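Local atomic coordinates of ftsY (Mycoplasma mycoides, PDB entry 1ZU4), a protein that is the receptor of the signal recognition particle, modelled here as its NG domain, a helical bundle joined to a P-loop domain of the SRP54 type. Residues E248-S251 with K252-V256; V167-K171 with L172-P176; E38-E41 with D42-Q46; L55-S58 with N59-K63. All coordinates share one frame; numbering follows the deposited sequence.

Interaction 1. Residues E248-S251 with K252-V256; sequences EEFS and KVADV
The phenyl ring of Phe-250 receives two aliphatic carbons at a slant: Ala-254 CB lies 4.2 Å from Phe-250 CE2, and Val-253 CG1 approaches Phe-250 CZ. The ring reaches this position because CG stands opposite the backbone N (chi1 -160°), which swings the ring forward along the chain toward the residues that follow. The contact is the C-terminal end of helix 241-250 and the loop that leads into strand 258-262, part of the alternating helices and strands of the P-loop fold. Leu-209 of helix 206-221 and Leu-233 of strand 230-236 also touch the Phe-250 ring, which in addition meets residues matching a Walker A P-loop.

Where the helix runs out, two backbone bonds run from residue i+3 to i: Val-253 N binds Phe-250 O at 2.9 Å, while the bond from Lys-252 N to Glu-249 O is weak at 3.3 Å. Ser-251 OG turns back to give a hydrogen bond of 2.7 Å to Glu-248 O. Lys-252 bends back in the same direction, its CD 4.0 Å from Ser-251 OG and its CE close to the Glu-248 carboxylate. The ammonium and carboxylate may attract each other but do not form a salt bridge: NZ of Lys-252 stays 4.3 Å from OE2 of Glu-248. Beyond Ala-254 an inverse gamma turn centred on Asp-255 brings Val-256 back beside the helix end, where a water accepts a hydrogen bond from Val-256 N and probably donates one to Ser-251 O at 2.9 Å.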
loop_
_atom_site.group_PDB
_atom_site.type_symbol
_atom_site.label_atom_id
_atom_site.label_comp_id
_atom_site.label_asym_id
_atom_site.label_seq_id
_atom_site.Cartn_x
_atom_site.Cartn_y
_atom_site.Cartn_z
ATOM N N GLU A 248 0.628 -11.639 3.163
ATOM C CA GLU A 248 1.812 -12.486 3.341
ATOM C C GLU A 248 1.762 -13.786 2.504
ATOM O O GLU A 248 2.768 -14.229 1.957
ATOM C CB GLU A 248 2.073 -12.798 4.828
ATOM C CG GLU A 248 3.334 -13.714 5.069
ATOM C CD GLU A 248 4.695 -13.055 4.718
ATOM O OE1 GLU A 248 4.740 -11.971 4.116
ATOM O OE2 GLU A 248 5.757 -13.684 5.021
ATOM N N GLU A 249 0.593 -14.412 2.422
ATOM C CA GLU A 249 0.520 -15.675 1.701
ATOM C C GLU A 249 0.765 -15.389 0.230
ATOM O O GLU A 249 1.366 -16.185 -0.472
ATOM C CB GLU A 249 -0.822 -16.378 1.933
ATOM C CG GLU A 249 -1.130 -16.705 3.441
ATOM C CD GLU A 249 -2.513 -17.345 3.646
ATOM O OE1 GLU A 249 -2.942 -18.167 2.794
ATOM O OE2 GLU A 249 -3.150 -17.052 4.674
ATOM N N PHE A 250 0.300 -14.238 -0.250
ATOM C CA PHE A 250 0.455 -13.930 -1.666
ATOM C C PHE A 250 1.916 -13.621 -1.977
ATOM O O PHE A 250 2.377 -13.865 -3.067
ATOM C CB PHE A 250 -0.424 -12.744 -2.088
ATOM C CG PHE A 250 -0.661 -12.695 -3.565
ATOM C CD1 PHE A 250 -1.773 -13.332 -4.123
ATOM C CD2 PHE A 250 0.256 -12.086 -4.402
ATOM C CE1 PHE A 250 -1.974 -13.342 -5.493
ATOM C CE2 PHE A 250 0.067 -12.105 -5.779
ATOM C CZ PHE A 250 -1.048 -12.713 -6.328
ATOM N N SER A 251 2.628 -13.040 -1.011
ATOM C CA SER A 251 4.037 -12.739 -1.204
ATOM C C SER A 251 4.898 -13.954 -1.582
ATOM O O SER A 251 6.063 -13.762 -1.899
ATOM C CB SER A 251 4.633 -11.974 -0.002
ATOM O OG SER A 251 4.957 -12.826 1.070
ATOM N N LYS A 252 4.342 -15.179 -1.580
ATOM C CA LYS A 252 5.121 -16.394 -1.969
ATOM C C LYS A 252 4.953 -16.750 -3.461
ATOM O O LYS A 252 5.644 -17.615 -4.022
ATOM C CB LYS A 252 4.721 -17.623 -1.129
ATOM C CG LYS A 252 4.632 -17.435 0.375
ATOM C CD LYS A 252 5.858 -16.740 0.928
ATOM C CE LYS A 252 5.826 -16.672 2.444
ATOM N NZ LYS A 252 7.070 -17.231 3.069
ATOM N N VAL A 253 4.017 -16.073 -4.095
ATOM C CA VAL A 253 3.599 -16.379 -5.443
ATOM C C VAL A 253 4.308 -15.385 -6.372
ATOM O O VAL A 253 4.534 -15.660 -7.544
ATOM C CB VAL A 253 2.036 -16.244 -5.536
ATOM C CG1 VAL A 253 1.563 -16.238 -6.942
ATOM C CG2 VAL A 253 1.334 -17.345 -4.722
ATOM N N ALA A 254 4.652 -14.217 -5.819
ATOM C CA ALA A 254 5.186 -13.125 -6.613
ATOM C C ALA A 254 6.261 -12.481 -5.797
ATOM O O ALA A 254 6.202 -12.475 -4.555
ATOM C CB ALA A 254 4.069 -12.124 -6.964
ATOM N N ASP A 255 7.266 -11.974 -6.487
ATOM C CA ASP A 255 8.343 -11.270 -5.830
ATOM C C ASP A 255 7.962 -9.791 -5.723
ATOM O O ASP A 255 8.250 -8.983 -6.606
ATOM C CB ASP A 255 9.682 -11.507 -6.541
ATOM C CG ASP A 255 10.159 -12.985 -6.423
ATOM O OD1 ASP A 255 10.305 -13.518 -5.302
ATOM O OD2 ASP A 255 10.415 -13.613 -7.475
ATOM N N VAL A 256 7.308 -9.483 -4.607
ATOM C CA VAL A 256 6.608 -8.225 -4.373
ATOM C C VAL A 256 7.666 -7.236 -3.932
ATOM O O VAL A 256 8.505 -7.591 -3.096
ATOM C CB VAL A 256 5.530 -8.404 -3.243
ATOM C CG1 VAL A 256 4.920 -7.031 -2.789
ATOM C CG2 VAL A 256 4.400 -9.428 -3.666
HETATM O O HOH W 1 7.505 -11.302 -1.980
#

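Interaction 2. Residues V167-K171 with L172-P176; sequences VKANK and LNADP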
loop_
_atom_site.group_PDB
_atom_site.type_symbol
_atom_site.label_atom_id
_atom_site.label_comp_id
_atom_site.label_asym_id
_atom_site.label_seq_id
_atom_site.Cartn_x
_atom_site.Cartn_y
_atom_site.Cartn_z
ATOM N N VAL A 167 -4.187 -1.012 -23.534
ATOM C CA VAL A 167 -4.123 -2.183 -24.418
ATOM C C VAL A 167 -4.887 -3.329 -23.751
ATOM O O VAL A 167 -4.749 -3.571 -22.541
ATOM C CB VAL A 167 -2.629 -2.589 -24.741
ATOM C CG1 VAL A 167 -2.557 -3.880 -25.513
ATOM C CG2 VAL A 167 -1.948 -1.478 -25.556
ATOM N N LYS A 168 -5.692 -4.042 -24.519
ATOM C CA LYS A 168 -6.497 -5.131 -23.941
ATOM C C LYS A 168 -6.535 -6.330 -24.897
ATOM O O LYS A 168 -6.010 -6.256 -25.997
ATOM C CB LYS A 168 -7.922 -4.646 -23.642
ATOM C CG LYS A 168 -8.589 -3.937 -24.814
ATOM C CD LYS A 168 -10.085 -3.802 -24.617
ATOM C CE LYS A 168 -10.714 -2.982 -25.725
ATOM N NZ LYS A 168 -12.105 -3.492 -25.984
ATOM N N ALA A 169 -7.150 -7.417 -24.446
ATOM C CA ALA A 169 -7.419 -8.615 -25.249
ATOM C C ALA A 169 -8.641 -8.408 -26.161
ATOM O O ALA A 169 -9.657 -7.830 -25.731
ATOM C CB ALA A 169 -7.689 -9.778 -24.307
ATOM N N ASN A 170 -8.540 -8.893 -27.404
ATOM C CA ASN A 170 -9.671 -8.876 -28.366
ATOM C C ASN A 170 -10.422 -10.222 -28.363
ATOM O O ASN A 170 -11.504 -10.365 -28.969
ATOM C CB ASN A 170 -9.192 -8.491 -29.793
ATOM C CG ASN A 170 -7.900 -9.237 -30.225
ATOM O OD1 ASN A 170 -7.793 -10.471 -30.115
ATOM N ND2 ASN A 170 -6.918 -8.476 -30.726
ATOM N N LYS A 171 -9.839 -11.198 -27.665
ATOM C CA LYS A 171 -10.358 -12.554 -27.599
ATOM C C LYS A 171 -10.913 -12.863 -26.201
ATOM O O LYS A 171 -10.590 -12.181 -25.232
ATOM C CB LYS A 171 -9.256 -13.547 -27.994
ATOM C CG LYS A 171 -9.668 -15.017 -27.963
ATOM C CD LYS A 171 -10.580 -15.393 -29.184
ATOM C CE LYS A 171 -11.890 -16.114 -28.669
ATOM N NZ LYS A 171 -11.516 -17.214 -27.620
ATOM N N LEU A 172 -11.761 -13.885 -26.099
ATOM C CA LEU A 172 -12.274 -14.327 -24.800
ATOM C C LEU A 172 -11.228 -15.116 -23.989
ATOM O O LEU A 172 -10.542 -15.989 -24.544
ATOM C CB LEU A 172 -13.526 -15.169 -25.034
ATOM C CG LEU A 172 -14.345 -15.698 -23.861
ATOM C CD1 LEU A 172 -14.802 -14.557 -22.959
ATOM C CD2 LEU A 172 -15.525 -16.459 -24.463
ATOM N N ASN A 173 -11.109 -14.788 -22.693
ATOM C CA ASN A 173 -10.189 -15.451 -21.745
ATOM C C ASN A 173 -8.760 -15.656 -22.315
ATOM O O ASN A 173 -8.180 -16.751 -22.207
ATOM C CB ASN A 173 -10.770 -16.802 -21.212
ATOM C CG ASN A 173 -11.919 -16.615 -20.187
ATOM O OD1 ASN A 173 -11.760 -15.971 -19.128
ATOM N ND2 ASN A 173 -13.068 -17.215 -20.492
ATOM N N ALA A 174 -8.206 -14.612 -22.937
ATOM C CA ALA A 174 -6.939 -14.723 -23.678
ATOM C C ALA A 174 -5.748 -15.004 -22.747
ATOM O O ALA A 174 -5.839 -14.732 -21.557
ATOM C CB ALA A 174 -6.705 -13.441 -24.518
ATOM N N ASP A 175 -4.637 -15.535 -23.277
ATOM C CA ASP A 175 -3.400 -15.655 -22.506
ATOM C C ASP A 175 -2.997 -14.235 -22.111
ATOM O O ASP A 175 -2.854 -13.352 -22.991
ATOM C CB ASP A 175 -2.293 -16.311 -23.323
ATOM C CG ASP A 175 -1.022 -16.615 -22.495
ATOM O OD1 ASP A 175 -0.838 -16.021 -21.440
ATOM O OD2 ASP A 175 -0.178 -17.453 -22.915
ATOM N N PRO A 176 -2.872 -13.992 -20.783
ATOM C CA PRO A 176 -2.400 -12.716 -20.242
ATOM C C PRO A 176 -1.103 -12.193 -20.878
ATOM O O PRO A 176 -0.986 -10.976 -21.098
ATOM C CB PRO A 176 -2.184 -13.033 -18.760
ATOM C CG PRO A 176 -3.209 -14.138 -18.454
ATOM C CD PRO A 176 -3.203 -14.965 -19.718
HETATM O O HOH W 2 -10.001 -12.109 -22.751
#
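Two methyl groups meet across the bend of this loop, Ala-169 CB and Ala-174 CB, 3.8 Å apart and both directed into the turn. Next to them, Lys-171 follows a strongly folded path. Its CG lies opposite its own N (chi1 180°) and beside the carbonyl carbon; bends at the next three torsions then carry the chain back along the following peptide. CG thus sits 3.0 Å from Leu-172 N, and CE comes within 3.4 Å of the same nitrogen. The ammonium ends beside Leu-172, with NZ 3.9 Å from Leu-172 CB and making a weak hydrogen bond of 3.5 Å to Leu-172 O. Both side chains also touch a crystal neighbour, which may help select these conformations.

The segment links strand 164-167, at one edge of the parallel part of the sheet, to helix 176-189, and so forms the first connection of a beta-alpha-beta crossover that continues to strand 194-198. Asn-173 has positive phi and psi (46° and 46°), a left-handed backbone turn that brings Ala-174 N round toward Lys-171 O. A water fills the interval, donating to Lys-171 O at 2.6 Å and accepting from Ala-174 N at 3.1 Å. Just beyond, Asp-175 occupies the N-cap position: its OD1 takes the hydrogen bond of Ala-177 N, and OD2 forms a salt bridge with Lys-215 of helix 206-221.

Interaction 3. Residues E38-E41 with D42-Q46; sequences EELE and DVLIQ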
loop_
_atom_site.group_PDB
_atom_site.type_symbol
_atom_site.label_atom_id
_atom_site.label_comp_id
_atom_site.label_asym_id
_atom_site.label_seq_id
_atom_site.Cartn_x
_atom_site.Cartn_y
_atom_site.Cartn_z
ATOM N N GLU A 38 1.495 -1.095 31.352
ATOM C CA GLU A 38 0.501 -2.137 31.109
ATOM C C GLU A 38 -0.735 -1.557 30.449
ATOM O O GLU A 38 -1.312 -2.182 29.562
ATOM C CB GLU A 38 0.074 -2.821 32.412
ATOM C CG GLU A 38 1.150 -3.587 33.112
ATOM C CD GLU A 38 0.701 -3.999 34.510
ATOM O OE1 GLU A 38 -0.516 -4.254 34.698
ATOM O OE2 GLU A 38 1.567 -4.067 35.412
ATOM N N GLU A 39 -1.148 -0.374 30.926
ATOM C CA GLU A 39 -2.319 0.306 30.383
ATOM C C GLU A 39 -1.995 0.753 28.974
ATOM O O GLU A 39 -2.816 0.607 28.109
ATOM C CB GLU A 39 -2.718 1.541 31.202
ATOM C CG GLU A 39 -3.147 1.294 32.656
ATOM C CD GLU A 39 -4.424 0.493 32.790
ATOM O OE1 GLU A 39 -5.230 0.432 31.832
ATOM O OE2 GLU A 39 -4.607 -0.100 33.873
ATOM N N LEU A 40 -0.802 1.318 28.757
ATOM C CA LEU A 40 -0.457 1.763 27.416
ATOM C C LEU A 40 -0.445 0.597 26.439
ATOM O O LEU A 40 -0.958 0.695 25.296
ATOM C CB LEU A 40 0.879 2.491 27.421
ATOM C CG LEU A 40 1.495 2.791 26.027
ATOM C CD1 LEU A 40 0.716 3.878 25.340
ATOM C CD2 LEU A 40 2.982 3.191 26.154
ATOM N N GLU A 41 0.096 -0.531 26.896
ATOM C CA GLU A 41 0.219 -1.729 26.056
ATOM C C GLU A 41 -1.145 -2.201 25.641
ATOM O O GLU A 41 -1.348 -2.590 24.505
ATOM C CB GLU A 41 1.012 -2.817 26.810
ATOM C CG GLU A 41 2.509 -2.590 26.681
ATOM C CD GLU A 41 3.359 -3.334 27.699
ATOM O OE1 GLU A 41 2.889 -4.233 28.442
ATOM O OE2 GLU A 41 4.525 -2.990 27.743
ATOM N N ASP A 42 -2.112 -2.116 26.551
ATOM C CA ASP A 42 -3.481 -2.427 26.193
ATOM C C ASP A 42 -4.079 -1.508 25.113
ATOM O O ASP A 42 -4.696 -1.966 24.161
ATOM C CB ASP A 42 -4.386 -2.532 27.422
ATOM C CG ASP A 42 -5.685 -3.165 27.081
ATOM O OD1 ASP A 42 -5.674 -4.338 26.649
ATOM O OD2 ASP A 42 -6.746 -2.502 27.190
ATOM N N VAL A 43 -3.841 -0.224 25.214
ATOM C CA VAL A 43 -4.206 0.669 24.120
ATOM C C VAL A 43 -3.508 0.310 22.794
ATOM O O VAL A 43 -4.146 0.303 21.761
ATOM C CB VAL A 43 -3.896 2.104 24.488
ATOM C CG1 VAL A 43 -4.055 3.039 23.271
ATOM C CG2 VAL A 43 -4.748 2.558 25.686
ATOM N N LEU A 44 -2.212 -0.006 22.818
ATOM C CA LEU A 44 -1.490 -0.284 21.576
ATOM C C LEU A 44 -2.062 -1.526 20.945
ATOM O O LEU A 44 -2.189 -1.623 19.710
ATOM C CB LEU A 44 0.014 -0.453 21.842
ATOM C CG LEU A 44 0.675 0.865 22.246
ATOM C CD1 LEU A 44 2.116 0.680 22.562
ATOM C CD2 LEU A 44 0.485 1.983 21.204
ATOM N N ILE A 45 -2.474 -2.477 21.792
ATOM C CA ILE A 45 -3.038 -3.730 21.277
ATOM C C ILE A 45 -4.295 -3.428 20.438
ATOM O O ILE A 45 -4.501 -3.998 19.366
ATOM C CB ILE A 45 -3.339 -4.774 22.415
ATOM C CG1 ILE A 45 -2.020 -5.312 22.982
ATOM C CG2 ILE A 45 -4.213 -5.934 21.839
ATOM C CD1 ILE A 45 -2.070 -5.955 24.360
ATOM N N GLN A 46 -5.106 -2.489 20.898
ATOM C CA GLN A 46 -6.377 -2.223 20.227
ATOM C C GLN A 46 -6.263 -1.560 18.859
ATOM O O GLN A 46 -7.240 -1.521 18.116
ATOM C CB GLN A 46 -7.301 -1.420 21.134
ATOM C CG GLN A 46 -7.866 -2.271 22.308
ATOM C CD GLN A 46 -8.530 -1.410 23.345
ATOM O OE1 GLN A 46 -7.860 -0.861 24.225
ATOM N NE2 GLN A 46 -9.864 -1.278 23.259
#
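Leu-40 and Leu-44, one helical turn apart, form the packed side of this contact: Leu-44 CD1 lies 4.1 Å from Leu-40 CG, and Leu-44 CG rests 3.5 Å from Leu-40 O. The Leu-44 chain points back down the helix because its CG stands beside the backbone N (chi1 -69°). Val-43 adds to the buried side, with its CG2 3.7 Å from Glu-39 O. Underneath runs a regular ladder of i to i+4 hydrogen bonds, from Asp-42 N to Glu-38 O through to Ile-45 N on Glu-41 O at 2.9 Å.

The other side is looser and largely polar. Glu-38, Glu-39 and Asp-42 send their carboxylates toward solvent; those of Glu-39 and Asp-42 come no closer than 5.7 Å, OE1 to OD2, so any repulsion is probably slight. Ile-45, although exposed, folds over the helix backbone, its CG1 3.2 Å and its CD1 3.4 Å from Glu-41 O. Glu-41 lies between the two regimes: its chain runs extended beyond CG, and OE2 is hydrogen-bonded to Ser-58 OG of the next helix.

Within the helical bundle, helix 34-46 is thus held from two directions. Val-43 meets Phe-18 and Asp-21 of helix 12-27, while Leu-44 packs on Val-54 and Val-57 of helix 51-64.

Interaction 4. Residues L55-S58 with N59-K63; sequences LKVS and NLVRK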
loop_
_atom_site.group_PDB
_atom_site.type_symbol
_atom_site.label_atom_id
_atom_site.label_comp_id
_atom_site.label_asym_id
_atom_site.label_seq_id
_atom_site.Cartn_x
_atom_site.Cartn_y
_atom_site.Cartn_z
ATOM N N LEU A 55 5.080 -4.557 21.715
ATOM C CA LEU A 55 6.285 -4.704 22.519
ATOM C C LEU A 55 7.402 -3.725 22.118
ATOM O O LEU A 55 8.011 -3.083 22.965
ATOM C CB LEU A 55 6.772 -6.152 22.424
ATOM C CG LEU A 55 8.095 -6.467 23.108
ATOM C CD1 LEU A 55 7.823 -6.652 24.567
ATOM C CD2 LEU A 55 8.735 -7.692 22.485
ATOM N N LYS A 56 7.684 -3.619 20.836
ATOM C CA LYS A 56 8.710 -2.690 20.345
ATOM C C LYS A 56 8.358 -1.213 20.645
ATOM O O LYS A 56 9.207 -0.454 21.088
ATOM C CB LYS A 56 8.958 -2.906 18.841
ATOM C CG LYS A 56 10.202 -2.169 18.321
ATOM C CD LYS A 56 10.419 -2.308 16.800
ATOM C CE LYS A 56 11.173 -3.588 16.452
ATOM N NZ LYS A 56 10.259 -4.761 16.567
ATOM N N VAL A 57 7.103 -0.821 20.451
ATOM C CA VAL A 57 6.686 0.577 20.696
ATOM C C VAL A 57 6.712 0.910 22.198
ATOM O O VAL A 57 7.225 1.948 22.605
ATOM C CB VAL A 57 5.316 0.881 20.034
ATOM C CG1 VAL A 57 4.760 2.250 20.494
ATOM C CG2 VAL A 57 5.481 0.921 18.516
ATOM N N SER A 58 6.138 0.033 23.014
ATOM C CA SER A 58 6.178 0.207 24.475
ATOM C C SER A 58 7.610 0.344 24.986
ATOM O O SER A 58 7.886 1.230 25.810
ATOM C CB SER A 58 5.506 -0.967 25.174
ATOM O OG SER A 58 5.344 -0.683 26.569
ATOM N N ASN A 59 8.517 -0.502 24.499
ATOM C CA ASN A 59 9.931 -0.431 24.953
ATOM C C ASN A 59 10.611 0.870 24.592
ATOM O O ASN A 59 11.306 1.455 25.413
ATOM C CB ASN A 59 10.757 -1.608 24.451
ATOM C CG ASN A 59 10.454 -2.883 25.195
ATOM O OD1 ASN A 59 10.726 -3.981 24.695
ATOM N ND2 ASN A 59 9.861 -2.759 26.374
ATOM N N LEU A 60 10.390 1.325 23.358
ATOM C CA LEU A 60 10.811 2.656 22.935
ATOM C C LEU A 60 10.272 3.826 23.779
ATOM O O LEU A 60 11.034 4.710 24.162
ATOM C CB LEU A 60 10.463 2.856 21.466
ATOM C CG LEU A 60 11.456 2.195 20.499
ATOM C CD1 LEU A 60 10.852 2.166 19.107
ATOM C CD2 LEU A 60 12.852 2.888 20.552
ATOM N N VAL A 61 8.958 3.841 24.044
ATOM C CA VAL A 61 8.363 4.868 24.916
ATOM C C VAL A 61 9.003 4.766 26.332
ATOM O O VAL A 61 9.411 5.757 26.916
ATOM C CB VAL A 61 6.844 4.713 25.053
ATOM C CG1 VAL A 61 6.307 5.691 26.127
ATOM C CG2 VAL A 61 6.120 4.985 23.708
ATOM N N ARG A 62 9.168 3.548 26.827
ATOM C CA ARG A 62 9.769 3.345 28.144
ATOM C C ARG A 62 11.214 3.849 28.164
ATOM O O ARG A 62 11.666 4.429 29.140
ATOM C CB ARG A 62 9.607 1.870 28.561
ATOM C CG ARG A 62 10.512 1.526 29.709
ATOM C CD ARG A 62 9.978 0.516 30.680
ATOM N NE ARG A 62 8.925 -0.433 30.297
ATOM C CZ ARG A 62 8.106 -0.929 31.230
ATOM N NH1 ARG A 62 8.240 -0.493 32.470
ATOM N NH2 ARG A 62 7.155 -1.824 30.952
ATOM N N LYS A 63 11.925 3.689 27.054
ATOM C CA LYS A 63 13.296 4.157 26.962
ATOM C C LYS A 63 13.434 5.679 26.950
ATOM O O LYS A 63 14.369 6.230 27.532
ATOM C CB LYS A 63 13.945 3.586 25.711
ATOM C CG LYS A 63 15.454 3.712 25.763
ATOM C CD LYS A 63 16.095 2.443 25.228
ATOM C CE LYS A 63 16.228 2.548 23.729
ATOM N NZ LYS A 63 17.184 3.661 23.420
HETATM O O HOH W 3 7.850 -1.453 27.803
#
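Regular alpha-helical bonding joins Leu-55 to Asn-59, Lys-56 to Leu-60, Val-57 to Val-61 and Ser-58 to Arg-62, the straightest link being Val-61 N to Val-57 O at 2.9 Å with an angle of 171° at the hydrogen. On the polar side, a water lies between three side chains spaced along one turn. It donates to Ser-58 OG at 2.9 Å and accepts from Arg-62 NE at 2.9 Å, lying at the edge of the guanidinium and in its plane; Asn-59 ND2 adds a weak bond of 2.8 Å. The arginine is further fixed by a salt bridge from NH1 to Asp-34, and the serine hydroxyl also has Glu-41 as a partner, so two of the water's three partners are also held by helix 34-46.

Asn-59 turns its amide toward the preceding helical turn, its CG beside its own N (chi1 -75°). This sets OD1 3.9 Å from Leu-55 CD1, the amide oxygen lying against a methyl of the leucine, whose chain crosses it at an angle. Leu-60 likewise lies back over the previous turn, with CG 3.5 Å from Lys-56 O. On the buried side the valines follow one another along the helix, Val-57 CG1 and Val-61 CG2 being 4.4 Å apart.

Both valines lie between the same two helices, 71-87 and 34-46: Val-57 touches Leu-78 and Ala-85 of the first and also meets the second, and Val-61 lies on Ser-81 and Phe-37. The result is an amphipathic helix with its apolar side turned into the helical bundle of an SRP54-type N domain.

Overall arrangement
From the N terminus the order is interaction 3, interaction 4, interaction 2, interaction 1; they follow in series, and none nests in or crosses another. Interactions 3 and 4 are stretches of about two and a half turns on consecutive bundle helices, their centres 11 Å apart, and they touch directly, with Leu-40 against Val-61. Interaction 2 rounds the loop from strand 164-167 to helix 176-189; its centre is 51 Å from that of interaction 3, on the opposite side of the chain's centre. Interaction 1 closes the end of helix 241-250 before strand 258-262. Interactions 1 and 2 belong to the P-loop domain, with centres 25 Å apart, and helix 206-221 contacts each of them.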